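Local structure of phenazine biosynthesis protein PhzF family (Enterococcus faecalis, 1S7J) at residues Gln55-Trp61 with Leu93-Ser97; Pro120-Ile125 with Ile137-Leu142; Glu130-Gly134 with Thr160-Leu166; Leu171-Val177 with Arg189-Leu195; Gln220-Ala225 with Leu235-Val239. The protein belongs to the PhzF family of phenazine biosynthesis-like proteins and probably acts as an isomerase. One frame throughout, in Å; residues are numbered along the deposited sequence.

Contact 4 is the most buried of the five, while the others bring partly exposed strands or helix ends together. Contact 1 lies across the chain's centre from contacts 2, 3 and 4, about 27 Å between centres from contact 4 and further from the other two. Those three touch one another in the fold: Glu-130 of contact 3 bonds to Ile-137 of contact 2, Leu-171 of contact 4 packs on Ile-123 of contact 2, and Phe-191 of contact 4 meets Pro-161 of contact 3. Contacts 4 and 5, on neighbouring strands, are antiparallel pairings with four and five backbone bonds; contact 2 adds an Arg/Tyr/Glu cluster, contact 1 aromatic-aliphatic packing on a single bridge, contact 3 a water bridge.

Contact 1 (Gln55-Trp61 with Leu93-Ser97); sequences QSYALRW and LHFTS
Phe-95 holds CG anti to its carbonyl carbon (chi1 -59°), and Tyr-57 adopts the same form; CD1 of the Phe-95 ring thereby lies 3.4 Å from Tyr-57 CB, while the phenol ring crosses Leu-93 at a slant. There Tyr-57 CE1 is 3.6 Å from Leu-93 CD1. Over one face of the Phe-95 ring sits Leu-59, whose CD1 is 4.2 Å from the ring centroid and 19° off the normal, a CH-pi contact displaced toward the rim. Trp-61 brings CH2 to within 3.3 Å of Ser-97 CB; the Ser-97 hydroxyl is occupied by Gly-100 O. Thr-96 CG2 is pressed on Ser-56 CB at 3.4 Å, tighter than usual carbon packing. Tyr-57 N donates to His-94 O (2.7 Å). A second bond, Thr-96 N to Tyr-57 O, is less sure because the acceptor's position is doubtful. With N-to-C directions 43° apart and a single bridge, Tyr-57 with Phe-95, the strands touch briefly and diverge. Helix 72-85 packs against Tyr-57, Leu-59 and Leu-93, consistent with the helix-filled barrel of the diaminopimelate epimerase-like fold, and the Trp-61 side chain is about 5 Å from that of Glu-46, the predicted active-site residue.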
# COMPACT_ATOMS: atom_id res chain seq x y z
N GLN A 55 7.90 17.02 17.51
CA GLN A 55 6.75 17.46 16.72
C GLN A 55 6.50 16.48 15.59
O GLN A 55 5.56 16.64 14.79
CB GLN A 55 7.05 18.84 16.16
CG GLN A 55 8.36 18.90 15.41
CD GLN A 55 8.80 20.30 15.14
OE1 GLN A 55 8.27 20.98 14.26
NE2 GLN A 55 9.77 20.79 15.91
N SER A 56 7.37 15.50 15.48
CA SER A 56 7.26 14.47 14.48
C SER A 56 6.89 13.16 15.19
O SER A 56 6.94 13.08 16.43
CB SER A 56 8.61 14.28 13.75
OG SER A 56 8.97 15.42 12.99
N TYR A 57 6.43 12.18 14.44
CA TYR A 57 6.10 10.90 15.02
C TYR A 57 7.02 9.84 14.43
O TYR A 57 7.06 9.64 13.21
CB TYR A 57 4.63 10.52 14.75
CG TYR A 57 3.61 11.26 15.60
CD1 TYR A 57 3.05 12.46 15.17
CD2 TYR A 57 3.18 10.73 16.82
CE1 TYR A 57 2.08 13.11 15.91
CE2 TYR A 57 2.21 11.38 17.58
CZ TYR A 57 1.66 12.57 17.12
OH TYR A 57 0.69 13.21 17.85
N ALA A 58 7.81 9.22 15.29
CA ALA A 58 8.73 8.18 14.86
C ALA A 58 7.92 6.91 14.50
O ALA A 58 7.22 6.36 15.34
CB ALA A 58 9.72 7.87 15.97
N LEU A 59 8.00 6.49 13.23
CA LEU A 59 7.28 5.31 12.77
C LEU A 59 8.17 4.07 12.75
O LEU A 59 9.38 4.16 12.54
CB LEU A 59 6.71 5.53 11.37
CG LEU A 59 5.18 5.51 11.24
CD1 LEU A 59 4.82 5.63 9.78
CD2 LEU A 59 4.58 4.23 11.84
N ARG A 60 7.52 2.92 12.85
CA ARG A 60 8.18 1.62 12.87
C ARG A 60 7.14 0.59 12.37
O ARG A 60 6.02 0.55 12.88
CB ARG A 60 8.56 1.28 14.30
CG ARG A 60 9.87 0.60 14.46
CD ARG A 60 10.92 1.57 14.96
NE ARG A 60 11.66 1.04 16.10
CZ ARG A 60 12.49 -0.00 16.04
NH1 ARG A 60 13.13 -0.41 17.14
NH2 ARG A 60 12.68 -0.64 14.91
N TRP A 61 7.50 -0.19 11.36
CA TRP A 61 6.58 -1.21 10.85
C TRP A 61 7.17 -2.57 11.05
O TRP A 61 8.39 -2.77 10.92
CB TRP A 61 6.31 -1.02 9.36
CG TRP A 61 6.05 0.36 8.93
CD1 TRP A 61 4.83 0.94 8.67
CD2 TRP A 61 7.02 1.35 8.60
NE1 TRP A 61 4.99 2.21 8.19
CE2 TRP A 61 6.34 2.49 8.14
CE3 TRP A 61 8.43 1.38 8.64
CZ2 TRP A 61 7.00 3.65 7.72
CZ3 TRP A 61 9.09 2.53 8.23
CH2 TRP A 61 8.37 3.65 7.77
N LEU A 93 0.71 15.48 9.09
CA LEU A 93 1.46 14.72 10.09
C LEU A 93 2.89 14.44 9.56
O LEU A 93 3.07 14.09 8.39
CB LEU A 93 0.72 13.40 10.37
CG LEU A 93 0.33 12.98 11.79
CD1 LEU A 93 0.53 14.10 12.80
CD2 LEU A 93 -1.12 12.50 11.77
N HIS A 94 3.88 14.60 10.42
CA HIS A 94 5.27 14.37 10.03
C HIS A 94 5.87 13.22 10.80
O HIS A 94 5.88 13.22 12.03
CB HIS A 94 6.09 15.65 10.28
CG HIS A 94 5.59 16.85 9.53
ND1 HIS A 94 5.58 16.91 8.15
CD2 HIS A 94 5.01 17.99 9.96
CE1 HIS A 94 5.02 18.04 7.76
NE2 HIS A 94 4.66 18.71 8.83
N PHE A 95 6.38 12.22 10.09
CA PHE A 95 6.97 11.06 10.72
C PHE A 95 8.47 11.00 10.51
O PHE A 95 8.99 11.55 9.54
CB PHE A 95 6.34 9.77 10.16
CG PHE A 95 4.86 9.69 10.35
CD1 PHE A 95 4.33 9.26 11.57
CD2 PHE A 95 4.00 10.01 9.32
CE1 PHE A 95 2.95 9.16 11.76
CE2 PHE A 95 2.61 9.92 9.49
CZ PHE A 95 2.09 9.49 10.72
N THR A 96 9.18 10.33 11.43
CA THR A 96 10.62 10.18 11.31
C THR A 96 11.03 8.69 11.25
O THR A 96 11.59 8.15 12.18
CB THR A 96 11.40 10.91 12.42
OG1 THR A 96 11.12 10.35 13.71
CG2 THR A 96 11.02 12.36 12.43
N SER A 97 10.77 8.08 10.11
CA SER A 97 11.09 6.67 9.91
C SER A 97 12.57 6.37 9.68
O SER A 97 13.44 7.23 9.81
CB SER A 97 10.28 6.11 8.76
OG SER A 97 10.67 6.65 7.51

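Contact 2 (Pro120-Ile125 with Ile137-Leu142); sequences PERIPI and IYEAYL
Glu-121 and Leu-142 form an antiparallel hydrogen-bonded pair, joined by Glu-121 N to Leu-142 O (3.0 Å) and Leu-142 N to Glu-121 O (2.8 Å). A third backbone bond follows, Ile-123 N to Ala-140 O at 3.0 Å.

Polar side chains gather on one flank. Arg-122, its chain bent at chi2 (-72°), passes its guanidinium across Tyr-141 at a slant, with the phenol oxygen over one face and the two planes 38° apart. The same Tyr-141 OH donates to Glu-139 OE1 (2.7 Å), which lies in the plane of the ring at its edge. Arg-122 NH1 is 4.0 Å from that OE1, but the oxygen lies well out of the guanidinium plane and no N-H points at it, which probably leaves a long-range charge attraction and no salt bridge.

Apolar contacts form a third group. Pro-120 CB meets Tyr-141 CB at 3.5 Å, Ile-123 CG2 is pressed on Ala-140 CB at 3.3 Å, and Ile-125 CG1 covers the same methyl at 3.7 Å, while its CG2 faces Ile-137.

Strand 139-142 has strand 121-122 on one edge and strand 146-149 on the other. Tyr-213 of helix 207-218 also bonds to Glu-139, and helix 127-133 fills the connection between the two segments.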
# COMPACT_ATOMS: atom_id res chain seq x y z
N PRO A 120 7.93 3.15 -15.27
CA PRO A 120 8.60 1.87 -15.53
C PRO A 120 9.07 1.81 -16.99
O PRO A 120 8.37 2.29 -17.90
CB PRO A 120 7.51 0.86 -15.24
CG PRO A 120 6.27 1.56 -15.69
CD PRO A 120 6.48 2.97 -15.12
N GLU A 121 10.25 1.26 -17.21
CA GLU A 121 10.81 1.15 -18.56
C GLU A 121 10.49 -0.17 -19.25
O GLU A 121 10.56 -1.24 -18.65
CB GLU A 121 12.34 1.38 -18.53
CG GLU A 121 13.13 0.32 -17.78
CD GLU A 121 14.15 0.92 -16.82
OE1 GLU A 121 14.52 2.11 -16.98
OE2 GLU A 121 14.57 0.20 -15.89
N ARG A 122 10.14 -0.06 -20.54
CA ARG A 122 9.80 -1.20 -21.40
C ARG A 122 10.64 -2.45 -21.16
O ARG A 122 11.86 -2.38 -21.00
CB ARG A 122 9.95 -0.78 -22.87
CG ARG A 122 8.70 -0.18 -23.48
CD ARG A 122 7.65 -1.26 -23.70
NE ARG A 122 6.49 -0.78 -24.44
CZ ARG A 122 5.47 -1.56 -24.82
NH1 ARG A 122 4.46 -1.04 -25.49
NH2 ARG A 122 5.48 -2.85 -24.52
N ILE A 123 9.99 -3.60 -21.18
CA ILE A 123 10.67 -4.86 -20.96
C ILE A 123 10.10 -5.86 -21.96
O ILE A 123 9.01 -5.65 -22.51
CB ILE A 123 10.49 -5.35 -19.50
CG1 ILE A 123 11.78 -5.98 -18.99
CG2 ILE A 123 9.31 -6.31 -19.36
CD1 ILE A 123 12.92 -4.99 -18.77
N PRO A 124 10.89 -6.90 -22.33
CA PRO A 124 10.41 -7.90 -23.29
C PRO A 124 9.25 -8.73 -22.68
O PRO A 124 9.30 -9.11 -21.52
CB PRO A 124 11.64 -8.79 -23.51
CG PRO A 124 12.79 -7.84 -23.26
CD PRO A 124 12.32 -7.10 -22.03
N ILE A 125 8.21 -8.96 -23.48
CA ILE A 125 7.05 -9.74 -23.03
C ILE A 125 7.32 -11.25 -23.18
O ILE A 125 7.04 -11.84 -24.23
CB ILE A 125 5.78 -9.39 -23.83
CG1 ILE A 125 5.56 -7.88 -23.84
CG2 ILE A 125 4.58 -10.11 -23.23
CD1 ILE A 125 4.35 -7.44 -24.66
N ILE A 137 -0.63 -10.49 -22.03
CA ILE A 137 0.03 -9.28 -21.56
C ILE A 137 0.29 -8.41 -22.79
O ILE A 137 1.11 -8.77 -23.65
CB ILE A 137 1.37 -9.62 -20.87
CG1 ILE A 137 1.12 -10.45 -19.61
CG2 ILE A 137 2.16 -8.35 -20.57
CD1 ILE A 137 2.38 -10.96 -18.94
N TYR A 138 -0.43 -7.30 -22.90
CA TYR A 138 -0.29 -6.38 -24.02
C TYR A 138 1.01 -5.56 -24.00
O TYR A 138 1.60 -5.29 -25.05
CB TYR A 138 -1.49 -5.44 -24.08
CG TYR A 138 -2.78 -6.13 -24.43
CD1 TYR A 138 -3.22 -7.26 -23.72
CD2 TYR A 138 -3.58 -5.67 -25.48
CE1 TYR A 138 -4.41 -7.92 -24.05
CE2 TYR A 138 -4.78 -6.32 -25.82
CZ TYR A 138 -5.18 -7.44 -25.10
OH TYR A 138 -6.35 -8.07 -25.45
N GLU A 139 1.43 -5.14 -22.81
CA GLU A 139 2.64 -4.35 -22.65
C GLU A 139 3.38 -4.79 -21.39
O GLU A 139 2.77 -5.30 -20.45
CB GLU A 139 2.27 -2.86 -22.53
CG GLU A 139 1.30 -2.36 -23.62
CD GLU A 139 0.91 -0.90 -23.46
OE1 GLU A 139 1.63 -0.15 -22.77
OE2 GLU A 139 -0.14 -0.50 -24.03
N ALA A 140 4.69 -4.63 -21.38
CA ALA A 140 5.50 -5.01 -20.22
C ALA A 140 6.51 -3.92 -19.90
O ALA A 140 7.01 -3.24 -20.80
CB ALA A 140 6.19 -6.34 -20.48
N TYR A 141 6.77 -3.72 -18.61
CA TYR A 141 7.72 -2.71 -18.13
C TYR A 141 8.36 -3.19 -16.84
O TYR A 141 7.92 -4.18 -16.24
CB TYR A 141 6.99 -1.39 -17.87
CG TYR A 141 6.22 -0.83 -19.04
CD1 TYR A 141 4.88 -1.16 -19.23
CD2 TYR A 141 6.81 0.07 -19.92
CE1 TYR A 141 4.14 -0.60 -20.28
CE2 TYR A 141 6.08 0.64 -20.97
CZ TYR A 141 4.74 0.31 -21.14
OH TYR A 141 4.01 0.90 -22.16
N LEU A 142 9.43 -2.52 -16.41
CA LEU A 142 10.10 -2.88 -15.17
C LEU A 142 10.44 -1.66 -14.32
O LEU A 142 10.69 -0.57 -14.83
CB LEU A 142 11.37 -3.72 -15.47
CG LEU A 142 12.16 -4.50 -14.38
CD1 LEU A 142 13.18 -3.62 -13.69
CD2 LEU A 142 11.22 -5.17 -13.36

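Contact 3 (Glu130-Gly134 with Thr160-Leu166); sequences EAALG and TPDFSAL
Leu-166 reaches Ala-132 and Leu-133 with its outer half. Its CB is spent on a neighbour outside the two segments, Pro-193. CG, anti to the carbonyl carbon (chi1 -74°), comes next and lies 3.8 Å from Ala-132 CB. From there the CD2 branch carries the contact: it touches Ala-132 CB at 3.5 Å and Leu-133 CD1 at 3.7 Å, the two leucine side chains crossing at about a right angle. The CD1 branch instead meets the Phe-191 ring. Ala-165 CB adds a second methyl against Ala-132 CB at 3.6 Å, which places this one alanine between two residues of helix 163-168. The contact therefore joins the C-terminal end of helix 127-133 to the N-terminal end of helix 163-168. Gly-134, with positive phi, is the C-prime residue of a Schellman motif closing the first helix, and Asp-162 is the N-cap of the second. Asp-162 OD2 takes Ala-165 N from above the carboxylate plane and Ser-164 OG nearly along the C-O bond. The backbone of the cap residue also crosses over: Asp-162 N donates to Ala-132 O at 2.7 Å, with 165° at the hydrogen. Beyond it, one water donates to Leu-133 O (3.0 Å) and to Thr-160 O (2.6 Å), bridging two carbonyls that could not bond directly.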
# COMPACT_ATOMS: atom_id res chain seq x y z
N GLU A 130 2.97 -14.52 -19.36
CA GLU A 130 1.56 -14.75 -19.68
C GLU A 130 1.09 -16.12 -19.14
O GLU A 130 -0.11 -16.34 -18.96
CB GLU A 130 1.36 -14.71 -21.19
CG GLU A 130 1.83 -13.42 -21.83
CD GLU A 130 1.47 -13.36 -23.31
OE1 GLU A 130 0.58 -12.57 -23.68
OE2 GLU A 130 2.08 -14.10 -24.10
N ALA A 131 2.04 -17.03 -18.95
CA ALA A 131 1.75 -18.35 -18.44
C ALA A 131 1.32 -18.28 -16.97
O ALA A 131 0.28 -18.82 -16.60
CB ALA A 131 2.97 -19.26 -18.59
N ALA A 132 2.16 -17.63 -16.15
CA ALA A 132 1.88 -17.49 -14.73
C ALA A 132 0.60 -16.69 -14.46
O ALA A 132 -0.13 -16.98 -13.51
CB ALA A 132 3.07 -16.84 -14.03
N LEU A 133 0.36 -15.67 -15.28
CA LEU A 133 -0.84 -14.83 -15.15
C LEU A 133 -2.08 -15.53 -15.66
O LEU A 133 -3.18 -15.33 -15.14
CB LEU A 133 -0.66 -13.54 -15.94
CG LEU A 133 -0.32 -12.25 -15.20
CD1 LEU A 133 0.77 -12.48 -14.15
CD2 LEU A 133 0.10 -11.22 -16.21
N GLY A 134 -1.90 -16.32 -16.71
CA GLY A 134 -3.01 -17.02 -17.31
C GLY A 134 -3.82 -16.09 -18.20
O GLY A 134 -5.04 -16.22 -18.29
N THR A 160 -6.39 -15.43 -11.94
CA THR A 160 -5.93 -16.17 -10.78
C THR A 160 -4.58 -16.76 -11.20
O THR A 160 -4.50 -17.80 -11.86
CB THR A 160 -6.97 -17.24 -10.33
OG1 THR A 160 -6.45 -18.00 -9.23
CG2 THR A 160 -7.35 -18.16 -11.47
N PRO A 161 -3.50 -16.01 -10.93
CA PRO A 161 -2.12 -16.37 -11.24
C PRO A 161 -1.57 -17.58 -10.51
O PRO A 161 -2.01 -17.94 -9.42
CB PRO A 161 -1.35 -15.11 -10.84
CG PRO A 161 -2.36 -14.03 -10.99
CD PRO A 161 -3.56 -14.65 -10.38
N ASP A 162 -0.58 -18.21 -11.15
CA ASP A 162 0.11 -19.35 -10.60
C ASP A 162 1.20 -18.67 -9.78
O ASP A 162 2.27 -18.35 -10.31
CB ASP A 162 0.73 -20.16 -11.76
CG ASP A 162 1.45 -21.42 -11.29
OD1 ASP A 162 1.45 -22.40 -12.05
OD2 ASP A 162 2.04 -21.42 -10.19
N PHE A 163 0.91 -18.40 -8.52
CA PHE A 163 1.85 -17.71 -7.62
C PHE A 163 3.22 -18.36 -7.45
O PHE A 163 4.18 -17.67 -7.09
CB PHE A 163 1.20 -17.44 -6.26
CG PHE A 163 0.01 -16.53 -6.34
CD1 PHE A 163 -1.26 -17.00 -6.01
CD2 PHE A 163 0.15 -15.21 -6.77
CE1 PHE A 163 -2.38 -16.17 -6.11
CE2 PHE A 163 -0.96 -14.38 -6.87
CZ PHE A 163 -2.23 -14.85 -6.54
N SER A 164 3.30 -19.66 -7.66
CA SER A 164 4.59 -20.34 -7.55
C SER A 164 5.39 -20.07 -8.83
O SER A 164 6.63 -20.01 -8.81
CB SER A 164 4.40 -21.85 -7.32
OG SER A 164 3.58 -22.44 -8.31
N ALA A 165 4.67 -19.88 -9.94
CA ALA A 165 5.29 -19.60 -11.23
C ALA A 165 5.80 -18.16 -11.25
O ALA A 165 6.83 -17.86 -11.86
CB ALA A 165 4.29 -19.82 -12.35
N LEU A 166 5.06 -17.25 -10.61
CA LEU A 166 5.43 -15.84 -10.54
C LEU A 166 6.66 -15.64 -9.64
O LEU A 166 7.52 -14.82 -9.94
CB LEU A 166 4.26 -15.00 -10.01
CG LEU A 166 3.07 -14.71 -10.94
CD1 LEU A 166 2.00 -13.96 -10.17
CD2 LEU A 166 3.51 -13.89 -12.13
O HOH W 1 -5.32 -17.32 -14.32

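Contact 4 (Leu171-Val177 with Arg189-Leu195); sequences LGVGVIV and RTFFPKL
Val-173, Phe-191 and Val-177 have the most surface buried here. Val-173 holds CG1 anti to its backbone N (chi1 178°), and that methyl meets both branches of Leu-195, with CD1 and CD2 each 3.6 Å away. Its carbonyl oxygen is flanked by the extended chain of Lys-194, whose NZ continues to Gly-172 O (2.9 Å) and more weakly to Leu-171 O; its strongest partner is Leu-169 O, outside the two segments, so three carbonyls, one weakly, accept from the ammonium group.

The Phe-191 ring meets two valines obliquely, on the same side of the sheet. CD2 lies 4.1 Å from Val-175 CG1, and CE2 is 3.8 Å from Val-177 CG1. Val-177 also runs side by side with Arg-189, its CG2 lying 3.6 Å from Arg-189 CB, while the guanidinium leads off to Glu-199.

Val-175 and Phe-191 exchange two backbone bonds, the straighter being Phe-191 N to Val-175 O (2.9 Å, 172° at the hydrogen). Val-177 and Arg-189 exchange two more. Gly-174 CA lies 3.5 Å from Phe-192 CD2. Two hydrogen-bonded pairs flanking the non-hydrogen-bonded pair Ile-176 with Thr-190 make the antiparallel pairing of the beta hairpin formed by the consecutive strands 175-180 and 186-192.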
# COMPACT_ATOMS: atom_id res chain seq x y z
N LEU A 171 13.03 -11.15 -12.90
CA LEU A 171 12.95 -9.70 -12.71
C LEU A 171 11.97 -9.23 -11.61
O LEU A 171 10.99 -9.90 -11.30
CB LEU A 171 12.59 -9.02 -14.03
CG LEU A 171 13.50 -9.32 -15.22
CD1 LEU A 171 13.03 -8.56 -16.44
CD2 LEU A 171 14.93 -8.95 -14.87
N GLY A 172 12.27 -8.04 -11.07
CA GLY A 172 11.43 -7.43 -10.04
C GLY A 172 11.30 -8.09 -8.67
O GLY A 172 11.88 -9.14 -8.40
N VAL A 173 10.57 -7.41 -7.79
CA VAL A 173 10.30 -7.90 -6.45
C VAL A 173 8.89 -8.46 -6.47
O VAL A 173 8.59 -9.49 -5.85
CB VAL A 173 10.38 -6.76 -5.40
CG1 VAL A 173 10.06 -7.29 -3.99
CG2 VAL A 173 11.76 -6.11 -5.43
N GLY A 174 8.01 -7.76 -7.17
CA GLY A 174 6.64 -8.18 -7.28
C GLY A 174 6.17 -8.11 -8.70
O GLY A 174 6.97 -8.05 -9.63
N VAL A 175 4.86 -8.13 -8.89
CA VAL A 175 4.25 -8.07 -10.20
C VAL A 175 3.00 -7.21 -10.14
O VAL A 175 2.16 -7.38 -9.26
CB VAL A 175 3.87 -9.49 -10.71
CG1 VAL A 175 3.07 -9.40 -12.00
CG2 VAL A 175 5.12 -10.33 -10.91
N ILE A 176 2.90 -6.27 -11.06
CA ILE A 176 1.77 -5.38 -11.14
C ILE A 176 1.04 -5.65 -12.42
O ILE A 176 1.66 -5.96 -13.43
CB ILE A 176 2.22 -3.89 -11.14
CG1 ILE A 176 3.04 -3.57 -9.89
CG2 ILE A 176 1.00 -2.98 -11.22
CD1 ILE A 176 3.59 -2.17 -9.86
N VAL A 177 -0.28 -5.60 -12.37
CA VAL A 177 -1.12 -5.81 -13.53
C VAL A 177 -2.09 -4.64 -13.57
O VAL A 177 -2.63 -4.24 -12.53
CB VAL A 177 -1.89 -7.18 -13.45
CG1 VAL A 177 -0.90 -8.34 -13.46
CG2 VAL A 177 -2.73 -7.24 -12.19
N ARG A 189 -3.72 -4.66 -9.51
CA ARG A 189 -3.64 -5.75 -8.53
C ARG A 189 -2.15 -5.98 -8.39
O ARG A 189 -1.42 -5.92 -9.37
CB ARG A 189 -4.34 -7.02 -9.03
CG ARG A 189 -5.85 -6.97 -8.99
CD ARG A 189 -6.46 -8.25 -9.48
NE ARG A 189 -6.13 -9.39 -8.62
CZ ARG A 189 -6.63 -10.61 -8.77
NH1 ARG A 189 -6.28 -11.58 -7.94
NH2 ARG A 189 -7.47 -10.87 -9.76
N THR A 190 -1.69 -6.20 -7.17
CA THR A 190 -0.27 -6.40 -6.96
C THR A 190 0.06 -7.71 -6.25
O THR A 190 -0.51 -8.02 -5.20
CB THR A 190 0.38 -5.18 -6.22
OG1 THR A 190 -0.12 -5.09 -4.87
CG2 THR A 190 0.05 -3.88 -6.96
N PHE A 191 0.96 -8.50 -6.85
CA PHE A 191 1.36 -9.79 -6.29
C PHE A 191 2.81 -9.76 -5.84
O PHE A 191 3.67 -9.27 -6.55
CB PHE A 191 1.18 -10.91 -7.34
CG PHE A 191 -0.09 -10.79 -8.15
CD1 PHE A 191 -1.34 -10.89 -7.54
CD2 PHE A 191 -0.03 -10.55 -9.52
CE1 PHE A 191 -2.51 -10.75 -8.29
CE2 PHE A 191 -1.19 -10.41 -10.27
CZ PHE A 191 -2.44 -10.51 -9.65
N PHE A 192 3.08 -10.31 -4.66
CA PHE A 192 4.44 -10.34 -4.13
C PHE A 192 4.78 -11.72 -3.53
O PHE A 192 5.12 -11.83 -2.35
CB PHE A 192 4.61 -9.26 -3.05
CG PHE A 192 4.42 -7.87 -3.56
CD1 PHE A 192 3.18 -7.24 -3.47
CD2 PHE A 192 5.49 -7.18 -4.14
CE1 PHE A 192 3.00 -5.94 -3.97
CE2 PHE A 192 5.32 -5.89 -4.64
CZ PHE A 192 4.08 -5.27 -4.55
N PRO A 193 4.71 -12.80 -4.36
CA PRO A 193 5.02 -14.15 -3.87
C PRO A 193 6.47 -14.30 -3.42
O PRO A 193 6.77 -15.15 -2.58
CB PRO A 193 4.69 -15.02 -5.07
CG PRO A 193 4.99 -14.13 -6.22
CD PRO A 193 4.39 -12.82 -5.80
N LYS A 194 7.36 -13.51 -4.01
CA LYS A 194 8.77 -13.56 -3.64
C LYS A 194 8.94 -13.14 -2.18
O LYS A 194 9.93 -13.50 -1.52
CB LYS A 194 9.60 -12.64 -4.53
CG LYS A 194 9.63 -13.02 -5.99
CD LYS A 194 10.72 -12.24 -6.72
CE LYS A 194 10.79 -12.64 -8.19
NZ LYS A 194 11.94 -11.98 -8.89
N LEU A 195 7.98 -12.36 -1.69
CA LEU A 195 7.99 -11.85 -0.33
C LEU A 195 6.95 -12.51 0.59
O LEU A 195 6.56 -11.92 1.61
CB LEU A 195 7.76 -10.33 -0.35
CG LEU A 195 8.95 -9.35 -0.46
CD1 LEU A 195 10.00 -9.84 -1.42
CD2 LEU A 195 8.42 -7.98 -0.87

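Contact 5 (Gln220-Ala225 with Leu235-Val239); sequences QTTLSA and LTCEV
Leu-235 is tied to Ala-225 in both directions: its N reaches Ala-225 O at 3.0 Å, and its O receives Ala-225 N at 2.9 Å. Thr-236 then faces Ser-224 in a non-hydrogen-bonded pair, where the side chains scarcely touch the other strand.

Cys-237 pairs with Leu-223, again with two bonds, Cys-237 N to Leu-223 O being 2.8 Å long. Its SG, anti to the carbonyl carbon (chi1 -50°), leans back to Ala-225 CB at 4.0 Å. Glu-238 stands on the other face, CG against Thr-222 CG2 at 3.9 Å, its chain extended beyond CG. Val-239 closes the series by donating its N to Thr-221 O (2.6 Å), while its CG2 comes to 4.3 Å from Leu-223 CD1.

The side chains thus divide by face. Leu-223, Ala-225, Leu-235 and Cys-237 lie on the face covered by helix 207-218, which meets three of them as well as Val-239; Thr-222, Ser-224, Thr-236 and Glu-238 occupy the more polar face. The hairpin of strands 222-227 and 234-240 is therefore set in register by five backbone bonds, with most of the apolar packing on the helix side.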
# COMPACT_ATOMS: atom_id res chain seq x y z
N GLN A 220 -3.17 13.09 -18.23
CA GLN A 220 -3.88 13.77 -17.14
C GLN A 220 -2.98 14.04 -15.94
O GLN A 220 -1.92 13.41 -15.78
CB GLN A 220 -5.08 12.94 -16.68
CG GLN A 220 -6.14 12.74 -17.75
CD GLN A 220 -7.21 11.75 -17.35
OE1 GLN A 220 -8.20 11.58 -18.06
NE2 GLN A 220 -7.02 11.09 -16.22
N THR A 221 -3.39 14.99 -15.11
CA THR A 221 -2.65 15.35 -13.90
C THR A 221 -3.29 14.60 -12.74
O THR A 221 -2.62 14.18 -11.80
CB THR A 221 -2.74 16.87 -13.59
OG1 THR A 221 -2.25 17.62 -14.72
CG2 THR A 221 -1.91 17.22 -12.35
N THR A 222 -4.62 14.44 -12.82
CA THR A 222 -5.37 13.74 -11.79
C THR A 222 -6.10 12.53 -12.36
O THR A 222 -6.71 12.59 -13.43
CB THR A 222 -6.37 14.66 -11.07
OG1 THR A 222 -7.20 15.34 -12.03
CG2 THR A 222 -5.63 15.69 -10.23
N LEU A 223 -5.99 11.41 -11.65
CA LEU A 223 -6.62 10.17 -12.07
C LEU A 223 -7.30 9.47 -10.92
O LEU A 223 -6.88 9.59 -9.76
CB LEU A 223 -5.59 9.21 -12.67
CG LEU A 223 -4.69 9.66 -13.81
CD1 LEU A 223 -3.26 9.79 -13.30
CD2 LEU A 223 -4.76 8.64 -14.94
N SER A 224 -8.35 8.74 -11.23
CA SER A 224 -9.08 7.97 -10.25
C SER A 224 -8.62 6.50 -10.46
O SER A 224 -8.46 6.06 -11.61
CB SER A 224 -10.60 8.13 -10.44
OG SER A 224 -10.97 8.12 -11.82
N ALA A 225 -8.34 5.80 -9.38
CA ALA A 225 -7.88 4.42 -9.48
C ALA A 225 -8.58 3.48 -8.51
O ALA A 225 -9.20 3.92 -7.54
CB ALA A 225 -6.39 4.36 -9.26
N LEU A 235 -8.34 4.79 -4.75
CA LEU A 235 -7.22 5.71 -4.61
C LEU A 235 -7.39 6.92 -5.54
O LEU A 235 -7.70 6.76 -6.72
CB LEU A 235 -5.89 5.01 -4.99
CG LEU A 235 -5.52 3.63 -4.42
CD1 LEU A 235 -5.85 2.54 -5.44
CD2 LEU A 235 -4.04 3.59 -4.09
N THR A 236 -7.27 8.11 -4.98
CA THR A 236 -7.36 9.32 -5.80
C THR A 236 -5.88 9.68 -6.07
O THR A 236 -5.07 9.76 -5.14
CB THR A 236 -8.13 10.46 -5.10
OG1 THR A 236 -8.46 11.47 -6.06
CG2 THR A 236 -7.33 11.06 -3.95
N CYS A 237 -5.54 9.78 -7.35
CA CYS A 237 -4.16 10.05 -7.75
C CYS A 237 -3.88 11.41 -8.37
O CYS A 237 -4.71 11.99 -9.07
CB CYS A 237 -3.72 8.98 -8.73
SG CYS A 237 -4.05 7.35 -8.14
N GLU A 238 -2.66 11.90 -8.15
CA GLU A 238 -2.24 13.16 -8.71
C GLU A 238 -0.79 13.11 -9.14
O GLU A 238 0.07 12.51 -8.45
CB GLU A 238 -2.43 14.33 -7.73
CG GLU A 238 -2.19 15.68 -8.40
CD GLU A 238 -2.06 16.82 -7.43
OE1 GLU A 238 -3.11 17.31 -6.95
OE2 GLU A 238 -0.92 17.26 -7.16
N VAL A 239 -0.50 13.70 -10.29
CA VAL A 239 0.84 13.76 -10.82
C VAL A 239 1.46 15.13 -10.58
O VAL A 239 0.85 16.15 -10.89
CB VAL A 239 0.88 13.45 -12.33
CG1 VAL A 239 2.31 13.47 -12.83
CG2 VAL A 239 0.24 12.11 -12.62